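Local structure of putative acetyltransferase Sthe_0691 (Sphaerobacter thermophilus, 3SHP) at residues T10-L16 with E104-V109; W30-P36 with V72-R77; P36-R41 with A85-F89; A40-A44 with L161-Q165. The protein probably transfers an acetyl group from acetyl-coenzyme A to an acceptor not yet identified. All coordinates share one frame; numbering follows the deposited sequence.

Contact 1: residues T10-L16 with E104-V109; sequences TGPTVYL and EALELV
Glu104 of helix 104-109 reaches the turn Gly11-Val14, where a single carboxylate oxygen grips two successive backbone N-H groups. Its OE2 lies 2.8 Å from Thr13 N, which it meets on the syn lone pair, and 2.8 Å from Val14 N, which approaches from 43° above the carboxylate plane along a nearly straight bond (169° at the hydrogen). The side chain gets there because CG stands anti to the backbone N (chi1 -178°) and the chain stays extended beyond it. The CD of Pro12 rests 3.4 Å from the same OE2, and Thr13 OG1 lies 3.2 Å from OE1.

Above this polar grip the contact turns apolar. Leu108 inserts a methyl against the mouth of the turn, with CD1 3.6 Å from both Gly11 N and Val14 O, the pair whose backbone bond closes the turn; Val14 CG2 flanks the same methyl. Leu16 lies along the same side of the helix: its CD1 touches Ala105 CB at 4.1 Å, while CD2 meets Val109 CB at 3.9 Å, the side chains of Leu16 and Val109 crossing at about a right angle. Ala105 and Leu16 also pack on Ile64 of strand 58-66. A hairpin of strands 9-10 and 14-18 held against helix 98-116, which lies on the sheet, is consistent with the N-terminal half of a GNAT fold.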
loop_
_atom_site.group_PDB
_atom_site.type_symbol
_atom_site.label_atom_id
_atom_site.label_comp_id
_atom_site.label_asym_id
_atom_site.label_seq_id
_atom_site.Cartn_x
_atom_site.Cartn_y
_atom_site.Cartn_z
ATOM N N THR A 10 -21.734 -25.747 24.969
ATOM C CA THR A 10 -22.095 -26.496 23.772
ATOM C C THR A 10 -23.576 -26.420 23.444
ATOM O O THR A 10 -24.429 -26.400 24.338
ATOM C CB THR A 10 -21.657 -27.957 23.855
ATOM O OG1 THR A 10 -21.976 -28.594 22.615
ATOM C CG2 THR A 10 -22.336 -28.675 25.007
ATOM N N GLY A 11 -23.857 -26.342 22.149
ATOM C CA GLY A 11 -25.227 -26.403 21.658
ATOM C C GLY A 11 -25.350 -27.590 20.732
ATOM O O GLY A 11 -24.447 -28.419 20.683
ATOM N N PRO A 12 -26.449 -27.652 19.955
ATOM C CA PRO A 12 -26.721 -28.763 19.018
ATOM C C PRO A 12 -25.700 -28.875 17.873
ATOM O O PRO A 12 -25.470 -29.980 17.356
ATOM C CB PRO A 12 -28.115 -28.413 18.453
ATOM C CG PRO A 12 -28.735 -27.535 19.509
ATOM C CD PRO A 12 -27.555 -26.689 19.988
ATOM N N THR A 13 -25.067 -27.759 17.509
ATOM C CA THR A 13 -24.213 -27.720 16.325
ATOM C C THR A 13 -22.775 -27.348 16.624
ATOM O O THR A 13 -21.858 -27.931 16.038
ATOM C CB THR A 13 -24.754 -26.714 15.300
ATOM O OG1 THR A 13 -26.142 -26.974 15.113
ATOM C CG2 THR A 13 -24.077 -26.913 13.985
ATOM N N VAL A 14 -22.578 -26.352 17.491
ATOM C CA VAL A 14 -21.245 -25.873 17.811
ATOM C C VAL A 14 -20.958 -25.877 19.313
ATOM O O VAL A 14 -21.873 -25.898 20.126
ATOM C CB VAL A 14 -21.014 -24.427 17.287
ATOM C CG1 VAL A 14 -21.307 -24.336 15.754
ATOM C CG2 VAL A 14 -21.846 -23.437 18.090
ATOM N N TYR A 15 -19.681 -25.831 19.663
ATOM C CA TYR A 15 -19.318 -25.546 21.028
ATOM C C TYR A 15 -18.230 -24.516 21.068
ATOM O O TYR A 15 -17.531 -24.312 20.074
ATOM C CB TYR A 15 -18.933 -26.800 21.806
ATOM C CG TYR A 15 -17.690 -27.524 21.373
ATOM C CD1 TYR A 15 -16.457 -27.298 22.002
ATOM C CD2 TYR A 15 -17.756 -28.496 20.387
ATOM C CE1 TYR A 15 -15.318 -27.993 21.623
ATOM C CE2 TYR A 15 -16.635 -29.196 20.008
ATOM C CZ TYR A 15 -15.417 -28.941 20.627
ATOM O OH TYR A 15 -14.312 -29.675 20.209
ATOM N N LEU A 16 -18.142 -23.844 22.211
ATOM C CA LEU A 16 -17.173 -22.802 22.456
ATOM C C LEU A 16 -16.205 -23.284 23.505
ATOM O O LEU A 16 -16.597 -23.906 24.505
ATOM C CB LEU A 16 -17.865 -21.511 22.930
ATOM C CG LEU A 16 -18.479 -20.583 21.860
ATOM C CD1 LEU A 16 -19.229 -21.312 20.780
ATOM C CD2 LEU A 16 -19.423 -19.610 22.523
ATOM N N GLU A 104 -26.055 -19.362 17.003
ATOM C CA GLU A 104 -25.966 -20.390 18.041
ATOM C C GLU A 104 -24.862 -20.020 19.033
ATOM O O GLU A 104 -25.056 -20.121 20.229
ATOM C CB GLU A 104 -25.739 -21.788 17.449
ATOM C CG GLU A 104 -25.703 -22.864 18.531
ATOM C CD GLU A 104 -25.769 -24.285 17.981
ATOM O OE1 GLU A 104 -26.620 -24.561 17.106
ATOM O OE2 GLU A 104 -24.974 -25.136 18.430
ATOM N N ALA A 105 -23.721 -19.567 18.523
ATOM C CA ALA A 105 -22.604 -19.171 19.372
ATOM C C ALA A 105 -23.020 -18.038 20.322
ATOM O O ALA A 105 -22.618 -18.016 21.483
ATOM C CB ALA A 105 -21.426 -18.741 18.533
ATOM N N LEU A 106 -23.811 -17.095 19.824
ATOM C CA LEU A 106 -24.282 -15.993 20.660
ATOM C C LEU A 106 -25.240 -16.513 21.737
ATOM O O LEU A 106 -25.172 -16.072 22.898
ATOM C CB LEU A 106 -24.948 -14.906 19.819
ATOM C CG LEU A 106 -25.465 -13.665 20.585
ATOM C CD1 LEU A 106 -24.374 -13.069 21.469
ATOM C CD2 LEU A 106 -25.914 -12.606 19.605
ATOM N N GLU A 107 -26.120 -17.446 21.364
ATOM C CA GLU A 107 -27.011 -18.092 22.340
ATOM C C GLU A 107 -26.235 -18.736 23.476
ATOM O O GLU A 107 -26.680 -18.713 24.620
ATOM C CB GLU A 107 -27.884 -19.169 21.684
ATOM C CG GLU A 107 -28.945 -18.617 20.760
ATOM C CD GLU A 107 -29.778 -19.698 20.070
ATOM O OE1 GLU A 107 -29.321 -20.863 19.930
ATOM O OE2 GLU A 107 -30.905 -19.361 19.650
ATOM N N LEU A 108 -25.096 -19.330 23.146
ATOM C CA LEU A 108 -24.272 -20.037 24.117
ATOM C C LEU A 108 -23.511 -19.101 25.021
ATOM O O LEU A 108 -23.473 -19.323 26.221
ATOM C CB LEU A 108 -23.280 -20.988 23.423
ATOM C CG LEU A 108 -23.951 -22.023 22.495
ATOM C CD1 LEU A 108 -22.913 -22.915 21.876
ATOM C CD2 LEU A 108 -25.017 -22.849 23.228
ATOM N N VAL A 109 -22.900 -18.068 24.450
ATOM C CA VAL A 109 -21.961 -17.234 25.198
ATOM C C VAL A 109 -22.665 -16.244 26.147
ATOM O O VAL A 109 -22.146 -15.964 27.215
ATOM C CB VAL A 109 -20.945 -16.503 24.254
ATOM C CG1 VAL A 109 -21.579 -15.311 23.587
ATOM C CG2 VAL A 109 -19.710 -16.051 25.028
#

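Contact 2: residues W30-P36 with V72-R77; sequences WFDSRFP and VVGSCR. With SRT (S,R meso-tartaric acid), chain C.
Phe31 and Ser75 oppose each other with CA atoms 8.4 Å apart, and Phe35 CA lies 9.9 Å from Arg77 CA, so the irregular segment 30-36 runs above strand 72-77 at side-chain distance. Arg77 bridges most of that gap: bent at chi3 (-67°), it brings its guanidinium under the loop. There NH2 lies 3.3 Å from Asp32 O, at the edge of the group, and 3.5 Å from Phe31 CZ; the Phe31 ring and guanidinium planes are only 9° apart, but the approach is oblique. Pro36 CD lies over one guanidinium face, toward its rim, 3.9 Å from NE. Phe35 meets the group at a steeper tilt, its plane 60° away and CE1 3.8 Å from Arg77 NH1. A water in the guanidinium plane accepts from NH1 and donates to Ser33 O, tying the charge to the loop backbone. An alanine in place of Arg77 would probably leave this water without its donor and open a gap beneath Phe31, Phe35 and Pro36.

Within the loop, Asp32 forms an Asx turn with Arg34 N and a two-nitrogen, side-on salt bridge with the Arg34 guanidinium. At the far end Trp30 CH2 packs 3.7 Å from Gly74 CA, beside a classic beta bulge, in which Val73 and Gly74 share Ile64 as partner on the neighbouring strand. Phe35 CZ lies 3.6 Å from O4 of meso-tartaric acid, and its ring meets Trp59 edge-to-face; since Asp97 of the second subunit also binds this ligand, the loop lines a pocket at a subunit interface.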
loop_
_atom_site.group_PDB
_atom_site.type_symbol
_atom_site.label_atom_id
_atom_site.label_comp_id
_atom_site.label_asym_id
_atom_site.label_seq_id
_atom_site.Cartn_x
_atom_site.Cartn_y
_atom_site.Cartn_z
ATOM N N TRP A 30 -7.710 -16.183 7.407
ATOM C CA TRP A 30 -8.835 -15.287 7.651
ATOM C C TRP A 30 -8.888 -14.686 9.051
ATOM O O TRP A 30 -9.595 -13.702 9.271
ATOM C CB TRP A 30 -10.154 -15.994 7.369
ATOM C CG TRP A 30 -10.350 -17.243 8.164
ATOM C CD1 TRP A 30 -9.907 -18.487 7.836
ATOM C CD2 TRP A 30 -11.030 -17.372 9.427
ATOM N NE1 TRP A 30 -10.271 -19.387 8.811
ATOM C CE2 TRP A 30 -10.969 -18.731 9.791
ATOM C CE3 TRP A 30 -11.681 -16.461 10.291
ATOM C CZ2 TRP A 30 -11.538 -19.220 10.975
ATOM C CZ3 TRP A 30 -12.249 -16.943 11.470
ATOM C CH2 TRP A 30 -12.174 -18.317 11.799
ATOM N N PHE A 31 -8.190 -15.280 10.004
ATOM C CA PHE A 31 -8.302 -14.762 11.355
ATOM C C PHE A 31 -7.127 -13.872 11.690
ATOM O O PHE A 31 -5.990 -14.312 11.652
ATOM C CB PHE A 31 -8.436 -15.866 12.377
ATOM C CG PHE A 31 -8.550 -15.354 13.786
ATOM C CD1 PHE A 31 -9.734 -14.791 14.234
ATOM C CD2 PHE A 31 -7.455 -15.410 14.656
ATOM C CE1 PHE A 31 -9.840 -14.300 15.539
ATOM C CE2 PHE A 31 -7.552 -14.930 15.974
ATOM C CZ PHE A 31 -8.751 -14.364 16.407
ATOM N N ASP A 32 -7.415 -12.622 12.030
ATOM C CA ASP A 32 -6.369 -11.662 12.314
ATOM C C ASP A 32 -6.126 -11.747 13.808
ATOM O O ASP A 32 -6.999 -11.439 14.592
ATOM C CB ASP A 32 -6.822 -10.261 11.907
ATOM C CG ASP A 32 -5.720 -9.223 11.995
ATOM O OD1 ASP A 32 -4.591 -9.541 12.420
ATOM O OD2 ASP A 32 -5.988 -8.062 11.609
ATOM N N SER A 33 -4.941 -12.199 14.180
ATOM C CA SER A 33 -4.549 -12.304 15.569
ATOM C C SER A 33 -4.212 -10.974 16.215
ATOM O O SER A 33 -4.131 -10.898 17.448
ATOM C CB SER A 33 -3.314 -13.171 15.660
ATOM O OG SER A 33 -3.721 -14.513 15.601
ATOM N N ARG A 34 -3.996 -9.940 15.407
ATOM C CA ARG A 34 -3.581 -8.670 15.967
ATOM C C ARG A 34 -4.751 -8.046 16.715
ATOM O O ARG A 34 -5.919 -8.326 16.412
ATOM C CB ARG A 34 -3.035 -7.740 14.882
ATOM C CG ARG A 34 -1.921 -8.362 14.011
ATOM C CD ARG A 34 -1.631 -7.432 12.820
ATOM N NE ARG A 34 -2.852 -7.212 12.029
ATOM C CZ ARG A 34 -2.957 -6.391 10.991
ATOM N NH1 ARG A 34 -1.914 -5.681 10.592
ATOM N NH2 ARG A 34 -4.119 -6.271 10.362
ATOM N N PHE A 35 -4.431 -7.258 17.738
ATOM C CA PHE A 35 -5.481 -6.686 18.568
ATOM C C PHE A 35 -6.154 -5.503 17.905
ATOM O O PHE A 35 -5.486 -4.649 17.325
ATOM C CB PHE A 35 -4.964 -6.320 19.958
ATOM C CG PHE A 35 -4.859 -7.512 20.874
ATOM C CD1 PHE A 35 -5.969 -7.944 21.611
ATOM C CD2 PHE A 35 -3.665 -8.241 20.951
ATOM C CE1 PHE A 35 -5.903 -9.067 22.455
ATOM C CE2 PHE A 35 -3.588 -9.370 21.779
ATOM C CZ PHE A 35 -4.719 -9.782 22.540
ATOM N N PRO A 36 -7.489 -5.467 17.975
ATOM C CA PRO A 36 -8.213 -4.253 17.590
ATOM C C PRO A 36 -8.215 -3.292 18.791
ATOM O O PRO A 36 -7.702 -3.657 19.867
ATOM C CB PRO A 36 -9.630 -4.778 17.302
ATOM C CG PRO A 36 -9.786 -5.913 18.291
ATOM C CD PRO A 36 -8.382 -6.513 18.498
ATOM N N VAL A 72 -12.811 -25.579 13.420
ATOM C CA VAL A 72 -12.958 -24.252 14.007
ATOM C C VAL A 72 -13.614 -23.402 12.919
ATOM O O VAL A 72 -12.998 -23.172 11.867
ATOM C CB VAL A 72 -11.588 -23.676 14.442
ATOM C CG1 VAL A 72 -11.715 -22.180 14.859
ATOM C CG2 VAL A 72 -10.967 -24.546 15.581
ATOM N N VAL A 73 -14.860 -22.979 13.154
ATOM C CA VAL A 73 -15.635 -22.256 12.162
ATOM C C VAL A 73 -15.725 -20.749 12.460
ATOM O O VAL A 73 -16.233 -19.957 11.640
ATOM C CB VAL A 73 -17.047 -22.870 11.982
ATOM C CG1 VAL A 73 -16.939 -24.336 11.555
ATOM C CG2 VAL A 73 -17.900 -22.711 13.280
ATOM N N GLY A 74 -15.222 -20.339 13.621
ATOM C CA GLY A 74 -15.168 -18.938 13.918
ATOM C C GLY A 74 -14.565 -18.694 15.268
ATOM O O GLY A 74 -14.064 -19.625 15.912
ATOM N N SER A 75 -14.620 -17.441 15.703
ATOM C CA SER A 75 -14.081 -17.054 16.986
ATOM C C SER A 75 -14.982 -15.997 17.588
ATOM O O SER A 75 -15.715 -15.299 16.883
ATOM C CB SER A 75 -12.667 -16.492 16.820
ATOM O OG SER A 75 -12.715 -15.315 16.048
ATOM N N CYS A 76 -14.949 -15.899 18.902
ATOM C CA CYS A 76 -15.677 -14.855 19.575
ATOM C C CYS A 76 -14.644 -14.079 20.366
ATOM O O CYS A 76 -14.012 -14.629 21.291
ATOM C CB CYS A 76 -16.750 -15.453 20.485
ATOM S SG CYS A 76 -17.589 -14.171 21.444
ATOM N N ARG A 77 -14.456 -12.813 20.015
ATOM C CA ARG A 77 -13.508 -11.991 20.756
ATOM C C ARG A 77 -14.192 -11.210 21.869
ATOM O O ARG A 77 -15.145 -10.476 21.634
ATOM C CB ARG A 77 -12.740 -11.047 19.840
ATOM C CG ARG A 77 -11.565 -10.443 20.583
ATOM C CD ARG A 77 -10.768 -9.448 19.750
ATOM N NE ARG A 77 -10.052 -10.045 18.631
ATOM C CZ ARG A 77 -8.831 -10.583 18.708
ATOM N NH1 ARG A 77 -8.173 -10.637 19.877
ATOM N NH2 ARG A 77 -8.260 -11.066 17.600
HETATM O O1 SRT C . -3.886 -8.953 27.548
HETATM O O11 SRT C . -5.645 -9.975 28.321
HETATM C C1 SRT C . -4.733 -9.872 27.455
HETATM C C2 SRT C . -4.631 -10.832 26.265
HETATM O O2 SRT C . -5.858 -11.541 26.014
HETATM C C3 SRT C . -3.565 -11.922 26.415
HETATM O O3 SRT C . -2.629 -11.591 27.443
HETATM C C4 SRT C . -2.862 -12.196 25.097
HETATM O O4 SRT C . -2.154 -11.305 24.556
HETATM O O41 SRT C . -2.998 -13.329 24.578
HETATM O O HOH W 1 -5.733 -12.315 19.067
#

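Contact 3: residues P36-R41 with A85-F89; sequences PVNAAR and ASLRF
Arg88, on strand 84-91 of the GNAT-like sheet, reaches across to the backbone of Asn38 in the loop preceding strand 43-44. By hydrogen bonding, Arg88 NH2 donates to Asn38 O at 2.8 Å, in the carbonyl plane and on a lone pair; a weak second bond runs from NH1 to the same oxygen at 3.2 Å. A bridging water joins NH1 to Asn38 OD1 as well. The guanidinium turns to the loop because the chain leaves CA with CG between N and the carbonyl carbon (chi1 77°) and bends again at chi3 (59°).

By charge, Glu125 organises the ends: it forms salt bridges with Arg88 NE and Arg41 NE, consistent with Arg41 NH1 lying only 4.0 Å from Arg88 NE around a shared carboxylate. Ala39 O sits over the centre of the Arg88 guanidinium face, 3.6 Å from CZ, a polar contact with the cation.

By packing, Pro36 CG touches Arg88 NH2 at the guanidinium edge, at 3.4 Å. Two residues earlier on the strand, methyl Ala40 CB meets Ser86 CB at 3.8 Å. Beside that pair a water donates to Ala40 O (2.8 Å) and accepts from Ser86 OG (2.9 Å).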
loop_
_atom_site.group_PDB
_atom_site.type_symbol
_atom_site.label_atom_id
_atom_site.label_comp_id
_atom_site.label_asym_id
_atom_site.label_seq_id
_atom_site.Cartn_x
_atom_site.Cartn_y
_atom_site.Cartn_z
ATOM N N PRO A 36 -7.489 -5.467 17.975
ATOM C CA PRO A 36 -8.213 -4.253 17.590
ATOM C C PRO A 36 -8.215 -3.292 18.791
ATOM O O PRO A 36 -7.702 -3.657 19.867
ATOM C CB PRO A 36 -9.630 -4.778 17.302
ATOM C CG PRO A 36 -9.786 -5.913 18.291
ATOM C CD PRO A 36 -8.382 -6.513 18.498
ATOM N N VAL A 37 -8.773 -2.090 18.638
ATOM C CA VAL A 37 -8.813 -1.166 19.800
ATOM C C VAL A 37 -9.763 -1.641 20.902
ATOM O O VAL A 37 -9.506 -1.420 22.084
ATOM C CB VAL A 37 -9.079 0.322 19.431
ATOM C CG1 VAL A 37 -7.934 0.853 18.561
ATOM C CG2 VAL A 37 -10.430 0.511 18.698
ATOM N N ASN A 38 -10.837 -2.316 20.511
ATOM C CA ASN A 38 -11.784 -2.856 21.477
ATOM C C ASN A 38 -12.519 -4.008 20.796
ATOM O O ASN A 38 -12.269 -4.273 19.609
ATOM C CB ASN A 38 -12.762 -1.753 21.923
ATOM C CG ASN A 38 -13.383 -1.038 20.745
ATOM O OD1 ASN A 38 -13.915 -1.667 19.806
ATOM N ND2 ASN A 38 -13.299 0.283 20.764
ATOM N N ALA A 39 -13.387 -4.702 21.531
ATOM C CA ALA A 39 -14.196 -5.784 20.958
ATOM C C ALA A 39 -15.609 -5.332 20.580
ATOM O O ALA A 39 -16.361 -6.086 19.986
ATOM C CB ALA A 39 -14.262 -6.973 21.915
ATOM N N ALA A 40 -15.995 -4.118 20.948
ATOM C CA ALA A 40 -17.219 -3.512 20.402
ATOM C C ALA A 40 -16.997 -2.017 20.225
ATOM O O ALA A 40 -16.864 -1.270 21.210
ATOM C CB ALA A 40 -18.449 -3.797 21.268
ATOM N N ARG A 41 -16.959 -1.634 18.946
ATOM C CA ARG A 41 -16.712 -0.311 18.395
ATOM C C ARG A 41 -17.444 0.922 18.953
ATOM O O ARG A 41 -16.905 2.034 18.929
ATOM C CB ARG A 41 -17.197 -0.388 16.949
ATOM C CG ARG A 41 -16.201 -0.216 15.980
ATOM C CD ARG A 41 -16.822 -0.593 14.658
ATOM N NE ARG A 41 -16.751 -2.041 14.518
ATOM C CZ ARG A 41 -16.522 -2.695 13.378
ATOM N NH1 ARG A 41 -16.483 -4.029 13.404
ATOM N NH2 ARG A 41 -16.307 -2.027 12.234
ATOM N N ALA A 85 -18.641 -6.222 29.492
ATOM C CA ALA A 85 -18.141 -7.206 28.554
ATOM C C ALA A 85 -18.565 -6.772 27.163
ATOM O O ALA A 85 -19.739 -6.470 26.942
ATOM C CB ALA A 85 -18.703 -8.562 28.859
ATOM N N SER A 86 -17.598 -6.716 26.248
ATOM C CA SER A 86 -17.823 -6.336 24.868
ATOM C C SER A 86 -17.332 -7.472 23.981
ATOM O O SER A 86 -16.309 -8.090 24.270
ATOM C CB SER A 86 -17.066 -5.044 24.552
ATOM O OG SER A 86 -17.453 -4.016 25.451
ATOM N N LEU A 87 -18.051 -7.748 22.903
ATOM C CA LEU A 87 -17.699 -8.867 22.034
ATOM C C LEU A 87 -18.137 -8.729 20.591
ATOM O O LEU A 87 -19.089 -8.011 20.267
ATOM C CB LEU A 87 -18.246 -10.178 22.569
ATOM C CG LEU A 87 -19.723 -10.270 22.869
ATOM C CD1 LEU A 87 -20.211 -11.659 22.504
ATOM C CD2 LEU A 87 -19.967 -9.970 24.362
ATOM N N ARG A 88 -17.421 -9.437 19.742
ATOM C CA ARG A 88 -17.713 -9.489 18.326
ATOM C C ARG A 88 -17.321 -10.875 17.830
ATOM O O ARG A 88 -16.546 -11.580 18.483
ATOM C CB ARG A 88 -16.963 -8.366 17.572
ATOM C CG ARG A 88 -15.452 -8.555 17.299
ATOM C CD ARG A 88 -14.936 -7.610 16.131
ATOM N NE ARG A 88 -15.152 -6.189 16.445
ATOM C CZ ARG A 88 -14.310 -5.427 17.151
ATOM N NH1 ARG A 88 -14.623 -4.157 17.421
ATOM N NH2 ARG A 88 -13.155 -5.928 17.595
ATOM N N PHE A 89 -17.864 -11.274 16.698
ATOM C CA PHE A 89 -17.631 -12.612 16.169
ATOM C C PHE A 89 -16.909 -12.475 14.846
ATOM O O PHE A 89 -17.148 -11.514 14.109
ATOM C CB PHE A 89 -18.962 -13.340 15.931
ATOM C CG PHE A 89 -19.780 -13.530 17.179
ATOM C CD1 PHE A 89 -19.614 -14.659 17.969
ATOM C CD2 PHE A 89 -20.707 -12.573 17.567
ATOM C CE1 PHE A 89 -20.364 -14.841 19.125
ATOM C CE2 PHE A 89 -21.459 -12.736 18.731
ATOM C CZ PHE A 89 -21.295 -13.884 19.511
HETATM O O HOH W 2 -12.645 -1.903 17.389
HETATM O O HOH W 3 -17.747 -1.599 23.847
#

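Contact 4: residues A40-A44 with L161-Q165; sequences ARAEA and LLIYQ
Gln165 and Ala44 make the hydrogen bond of this contact: Ala44 N donates to OE1 at 3.0 Å with 159° at the hydrogen, arriving 37° above the amide carbonyl plane and not on a lone pair. The same oxygen lies 3.3 Å from Ala44 CB. On the other arm of the amide, NE2 donates to a water that in turn donates to Ala44 O, so both backbone polar groups of Ala44 are served by one side chain. Two residues earlier on the strand, Ile163 wraps the carbonyl of Ala42, with CG2 3.2 Å from Ala42 O and CG1 4.0 Å from Ala42 CB. Next, Leu161 CD2 presses on one face of the Arg41 guanidinium, 3.4 Å from NE and 3.6 Å from CZ; its CG, anti to the backbone N (chi1 -176°), aims the branch that way.

The strand carrying these residues, 157-167, is antiparallel to both 121-127 and 143-151, an order consistent with the C-terminal half of a GNAT fold.

In the second shell, Thr123 OG1 is hydrogen-bonded to Gln165 NE2, which is consistent with the way the amide is turned. A leucine in place of Gln165 would probably leave Ala44 N without its acceptor and set the bridging water loose from the strand. The Arg41 guanidinium, anchored by Glu125, keeps its face to Leu161. Glu43 looks outward: its OE2 forms a salt bridge with Arg149 of the third subunit, and its backbone pairs in an antiparallel ladder with a strand of that chain.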
loop_
_atom_site.group_PDB
_atom_site.type_symbol
_atom_site.label_atom_id
_atom_site.label_comp_id
_atom_site.label_asym_id
_atom_site.label_seq_id
_atom_site.Cartn_x
_atom_site.Cartn_y
_atom_site.Cartn_z
ATOM N N ALA A 40 -15.995 -4.118 20.948
ATOM C CA ALA A 40 -17.219 -3.512 20.402
ATOM C C ALA A 40 -16.997 -2.017 20.225
ATOM O O ALA A 40 -16.864 -1.270 21.210
ATOM C CB ALA A 40 -18.449 -3.797 21.268
ATOM N N ARG A 41 -16.959 -1.634 18.946
ATOM C CA ARG A 41 -16.712 -0.311 18.395
ATOM C C ARG A 41 -17.444 0.922 18.953
ATOM O O ARG A 41 -16.905 2.034 18.929
ATOM C CB ARG A 41 -17.197 -0.388 16.949
ATOM C CG ARG A 41 -16.201 -0.216 15.980
ATOM C CD ARG A 41 -16.822 -0.593 14.658
ATOM N NE ARG A 41 -16.751 -2.041 14.518
ATOM C CZ ARG A 41 -16.522 -2.695 13.378
ATOM N NH1 ARG A 41 -16.483 -4.029 13.404
ATOM N NH2 ARG A 41 -16.307 -2.027 12.234
ATOM N N ALA A 42 -18.715 0.733 19.301
ATOM C CA ALA A 42 -19.548 1.802 19.815
ATOM C C ALA A 42 -20.414 1.229 20.903
ATOM O O ALA A 42 -20.591 0.010 20.984
ATOM C CB ALA A 42 -20.407 2.357 18.716
ATOM N N GLU A 43 -20.989 2.108 21.724
ATOM C CA GLU A 43 -21.798 1.674 22.856
ATOM C C GLU A 43 -22.586 2.898 23.324
ATOM O O GLU A 43 -22.154 4.031 23.093
ATOM C CB GLU A 43 -20.888 1.137 23.973
ATOM C CG GLU A 43 -19.872 2.175 24.451
ATOM C CD GLU A 43 -18.729 1.611 25.270
ATOM O OE1 GLU A 43 -18.496 2.175 26.372
ATOM O OE2 GLU A 43 -18.023 0.664 24.812
ATOM N N ALA A 44 -23.732 2.691 23.961
ATOM C CA ALA A 44 -24.420 3.823 24.600
ATOM C C ALA A 44 -23.441 4.565 25.501
ATOM O O ALA A 44 -22.594 3.938 26.151
ATOM C CB ALA A 44 -25.609 3.356 25.427
ATOM N N LEU A 161 -23.834 -1.431 10.898
ATOM C CA LEU A 161 -23.443 -2.200 12.068
ATOM C C LEU A 161 -24.331 -1.761 13.227
ATOM O O LEU A 161 -24.467 -0.555 13.491
ATOM C CB LEU A 161 -21.986 -1.946 12.434
ATOM C CG LEU A 161 -21.498 -2.817 13.605
ATOM C CD1 LEU A 161 -21.646 -4.310 13.238
ATOM C CD2 LEU A 161 -20.048 -2.458 14.061
ATOM N N LEU A 162 -24.914 -2.730 13.922
ATOM C CA LEU A 162 -25.751 -2.449 15.068
ATOM C C LEU A 162 -25.014 -2.874 16.303
ATOM O O LEU A 162 -24.273 -3.848 16.260
ATOM C CB LEU A 162 -27.075 -3.214 14.968
ATOM C CG LEU A 162 -27.917 -2.957 13.708
ATOM C CD1 LEU A 162 -29.249 -3.742 13.733
ATOM C CD2 LEU A 162 -28.165 -1.479 13.593
ATOM N N ILE A 163 -25.203 -2.143 17.400
ATOM C CA ILE A 163 -24.647 -2.528 18.693
ATOM C C ILE A 163 -25.793 -2.861 19.630
ATOM O O ILE A 163 -26.631 -1.996 19.942
ATOM C CB ILE A 163 -23.830 -1.400 19.341
ATOM C CG1 ILE A 163 -22.821 -0.806 18.354
ATOM C CG2 ILE A 163 -23.181 -1.898 20.642
ATOM C CD1 ILE A 163 -21.669 -1.757 17.982
ATOM N N TYR A 164 -25.830 -4.118 20.064
ATOM C CA TYR A 164 -26.860 -4.600 20.969
ATOM C C TYR A 164 -26.279 -4.610 22.367
ATOM O O TYR A 164 -25.107 -4.951 22.548
ATOM C CB TYR A 164 -27.311 -6.022 20.570
ATOM C CG TYR A 164 -28.460 -6.017 19.591
ATOM C CD1 TYR A 164 -28.286 -5.545 18.290
ATOM C CD2 TYR A 164 -29.720 -6.476 19.964
ATOM C CE1 TYR A 164 -29.335 -5.512 17.395
ATOM C CE2 TYR A 164 -30.794 -6.463 19.060
ATOM C CZ TYR A 164 -30.579 -5.990 17.779
ATOM O OH TYR A 164 -31.602 -5.966 16.857
ATOM N N GLN A 165 -27.109 -4.250 23.345
ATOM C CA GLN A 165 -26.685 -4.150 24.743
ATOM C C GLN A 165 -27.731 -4.654 25.710
ATOM O O GLN A 165 -28.935 -4.591 25.440
ATOM C CB GLN A 165 -26.332 -2.698 25.091
ATOM C CG GLN A 165 -25.045 -2.214 24.403
ATOM C CD GLN A 165 -24.535 -0.891 24.982
ATOM O OE1 GLN A 165 -25.135 0.176 24.769
ATOM N NE2 GLN A 165 -23.425 -0.954 25.706
HETATM O O HOH W 4 -22.394 1.403 27.043
#

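How the contacts relate
Contacts 2 and 3 are joined directly, with centres about 11 Å apart: they share Pro36, and their neighbouring strands meet through a probable hydrogen bond from Arg77 N to Arg88 O (2.9 Å). Contact 3 passes the loop on to contact 4, centre to centre about 9 Å, through the common residues Ala40 and Arg41. Contact 1 backs onto contact 3, where Leu106 CD1 packs 3.7 Å from Phe89 CZ, but it lies about 21 Å from contact 4 between centres, across the chain's middle. The tartaric acid touches contact 2; the Pro36 side chain remains about 9 Å from it. Contacts 2 and 3 touch the second subunit, and contacts 3 and 4 the third.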